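Local coordinates for protein alkylpurine DNA glycosylase AlkC (Pseudomonas fluorescens, PDB 5VHV) that excises alkylated purine bases from DNA as a repair glycosylase, without flipping the damaged nucleotide out of the helix, at residues 252-258 and 274-280. Sequence-based numbering, arbitrary orientation.
Sequences EVKIHHL and SFTLEST
Glu278 reaches across the antiparallel pairing of strands 253-256 and 274-279 to meet two side chains of its neighbour, His256 and Lys254. With CG anti to the backbone N (chi1 178°) and the chain extended beyond it, the carboxylate stands off the sheet beside the lysine. His256 NE2 donates to Glu278 OE2 at 2.9 Å, nearly along the C-O axis, and ring and carboxylate lie 25° from coplanar. The same oxygen packs against Lys254 CE at 3.3 Å, whereas the salt bridge from Lys254 NZ to Glu278 OE2 is long, at 4.0 Å. At the corner that follows the strand, the edge of the His257 ring comes up to Thr276, with His257 CD2 3.4 Å from Thr276 OG1; that hydroxyl is hydrogen-bonded to His321 of strand 319-327.

The opposite face is largely apolar. Ile255, its CG1 trans to the backbone N (chi1 -176°), brings CD1 to 3.8 Å from Phe275 CD2, while Leu258 CD1 packs 3.9 Å from Phe275 CB. Leu277 CD2 lies 4.1 Å from Ile255 CB, and Val289 of strand 285-294 and Val345 of strand 339-347 pack against this apolar face. Four backbone hydrogen bonds pair Lys254 with Glu278 and His256 with Thr276. Beyond them, Thr280 N donates almost straight to Glu252 O, from above the carbonyl plane.

This hairpin of the C-terminal beta domain is thus two-sided: hydrophobic toward the domain interior, and polar on the face where Glu278, flanked by histidine and lysine, probably remains ionised.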
loop_
_atom_site.group_PDB
_atom_site.type_symbol
_atom_site.label_atom_id
_atom_site.label_comp_id
_atom_site.label_asym_id
_atom_site.label_seq_id
_atom_site.Cartn_x
_atom_site.Cartn_y
_atom_site.Cartn_z
ATOM N N GLU A 252 -30.191 7.576 12.110
ATOM C CA GLU A 252 -31.342 7.815 12.976
ATOM C C GLU A 252 -31.021 7.172 14.319
ATOM O O GLU A 252 -31.421 6.050 14.625
ATOM C CB GLU A 252 -32.614 7.259 12.347
ATOM C CG GLU A 252 -33.010 7.938 11.042
ATOM C CD GLU A 252 -33.294 9.422 11.209
ATOM O OE1 GLU A 252 -33.663 9.840 12.327
ATOM O OE2 GLU A 252 -33.144 10.172 10.220
ATOM N N VAL A 253 -30.246 7.902 15.125
ATOM C CA VAL A 253 -29.718 7.382 16.381
ATOM C C VAL A 253 -29.570 8.522 17.373
ATOM O O VAL A 253 -29.486 9.691 16.998
ATOM C CB VAL A 253 -28.341 6.688 16.206
ATOM C CG1 VAL A 253 -28.417 5.527 15.218
ATOM C CG2 VAL A 253 -27.282 7.701 15.782
ATOM N N LYS A 254 -29.520 8.164 18.651
ATOM C CA LYS A 254 -29.073 9.040 19.723
ATOM C C LYS A 254 -27.785 8.475 20.303
ATOM O O LYS A 254 -27.598 7.261 20.344
ATOM C CB LYS A 254 -30.134 9.167 20.823
ATOM C CG LYS A 254 -31.382 9.919 20.375
ATOM C CD LYS A 254 -32.352 10.182 21.523
ATOM C CE LYS A 254 -33.019 8.909 22.012
ATOM N NZ LYS A 254 -34.306 9.194 22.729
ATOM N N ILE A 255 -26.887 9.353 20.732
ATOM C CA ILE A 255 -25.625 8.945 21.344
ATOM C C ILE A 255 -25.713 9.215 22.842
ATOM O O ILE A 255 -26.180 10.284 23.256
ATOM C CB ILE A 255 -24.431 9.664 20.698
ATOM C CG1 ILE A 255 -23.113 9.154 21.272
ATOM C CG2 ILE A 255 -24.535 11.177 20.858
ATOM C CD1 ILE A 255 -21.909 9.576 20.443
ATOM N N HIS A 256 -25.320 8.223 23.652
ATOM C CA HIS A 256 -25.384 8.323 25.109
ATOM C C HIS A 256 -24.040 7.978 25.732
ATOM O O HIS A 256 -23.240 7.233 25.155
ATOM C CB HIS A 256 -26.433 7.380 25.724
ATOM C CG HIS A 256 -27.801 7.537 25.151
ATOM N ND1 HIS A 256 -28.583 8.649 25.385
ATOM C CD2 HIS A 256 -28.532 6.720 24.359
ATOM C CE1 HIS A 256 -29.738 8.508 24.760
ATOM N NE2 HIS A 256 -29.733 7.346 24.132
ATOM N N HIS A 257 -23.810 8.520 26.926
ATOM C CA HIS A 257 -22.675 8.125 27.759
ATOM C C HIS A 257 -21.325 8.448 27.116
ATOM O O HIS A 257 -20.328 7.787 27.413
ATOM C CB HIS A 257 -22.710 6.621 28.093
ATOM C CG HIS A 257 -24.037 6.117 28.575
ATOM N ND1 HIS A 257 -24.723 6.698 29.617
ATOM C CD2 HIS A 257 -24.779 5.053 28.183
ATOM C CE1 HIS A 257 -25.852 6.037 29.823
ATOM N NE2 HIS A 257 -25.906 5.032 28.967
ATOM N N LEU A 258 -21.231 9.429 26.225
ATOM C CA LEU A 258 -19.968 9.630 25.514
ATOM C C LEU A 258 -18.906 10.104 26.492
ATOM O O LEU A 258 -19.137 11.038 27.260
ATOM C CB LEU A 258 -20.137 10.645 24.381
ATOM C CG LEU A 258 -18.831 11.096 23.694
ATOM C CD1 LEU A 258 -18.121 9.945 23.040
ATOM C CD2 LEU A 258 -19.061 12.187 22.654
ATOM N N SER A 274 -15.581 5.718 24.751
ATOM C CA SER A 274 -16.762 4.873 24.794
ATOM C C SER A 274 -18.028 5.714 24.679
ATOM O O SER A 274 -18.052 6.894 25.040
ATOM C CB SER A 274 -16.794 4.007 26.068
ATOM O OG SER A 274 -16.897 4.783 27.252
ATOM N N PHE A 275 -19.060 5.090 24.127
ATOM C CA PHE A 275 -20.387 5.678 23.986
ATOM C C PHE A 275 -21.351 4.566 23.580
ATOM O O PHE A 275 -20.945 3.453 23.214
ATOM C CB PHE A 275 -20.397 6.808 22.956
ATOM C CG PHE A 275 -19.853 6.402 21.614
ATOM C CD1 PHE A 275 -18.489 6.435 21.364
ATOM C CD2 PHE A 275 -20.703 5.955 20.608
ATOM C CE1 PHE A 275 -17.976 6.053 20.121
ATOM C CE2 PHE A 275 -20.199 5.571 19.374
ATOM C CZ PHE A 275 -18.828 5.619 19.134
ATOM N N THR A 276 -22.633 4.898 23.628
ATOM C CA THR A 276 -23.717 4.011 23.240
ATOM C C THR A 276 -24.537 4.693 22.151
ATOM O O THR A 276 -24.851 5.883 22.261
ATOM C CB THR A 276 -24.593 3.686 24.450
ATOM O OG1 THR A 276 -23.770 3.161 25.504
ATOM C CG2 THR A 276 -25.675 2.665 24.084
ATOM N N LEU A 277 -24.869 3.948 21.103
ATOM C CA LEU A 277 -25.768 4.419 20.056
ATOM C C LEU A 277 -27.114 3.742 20.236
ATOM O O LEU A 277 -27.177 2.519 20.363
ATOM C CB LEU A 277 -25.215 4.107 18.665
ATOM C CG LEU A 277 -23.881 4.764 18.323
ATOM C CD1 LEU A 277 -23.403 4.302 16.957
ATOM C CD2 LEU A 277 -23.997 6.283 18.357
ATOM N N GLU A 278 -28.177 4.537 20.258
ATOM C CA GLU A 278 -29.538 4.034 20.341
ATOM C C GLU A 278 -30.261 4.347 19.040
ATOM O O GLU A 278 -30.396 5.519 18.670
ATOM C CB GLU A 278 -30.283 4.656 21.517
ATOM C CG GLU A 278 -31.748 4.197 21.619
ATOM C CD GLU A 278 -32.609 5.141 22.427
ATOM O OE1 GLU A 278 -33.851 5.058 22.309
ATOM O OE2 GLU A 278 -32.046 5.967 23.172
ATOM N N SER A 279 -30.750 3.313 18.369
ATOM C CA SER A 279 -31.554 3.531 17.181
ATOM C C SER A 279 -32.875 4.191 17.550
ATOM O O SER A 279 -33.526 3.835 18.540
ATOM C CB SER A 279 -31.837 2.222 16.459
ATOM O OG SER A 279 -32.887 2.397 15.516
ATOM N N THR A 280 -33.273 5.155 16.732
ATOM C CA THR A 280 -34.599 5.755 16.823
ATOM C C THR A 280 -35.434 5.432 15.594
ATOM O O THR A 280 -36.462 6.073 15.361
ATOM C CB THR A 280 -34.483 7.268 16.999
ATOM O OG1 THR A 280 -33.878 7.824 15.831
ATOM C CG2 THR A 280 -33.618 7.611 18.205
HETATM O O HOH W 1 -35.682 8.406 13.807
HETATM O O HOH W 2 -32.704 10.416 16.198
HETATM O O HOH W 3 -19.479 5.267 27.765
#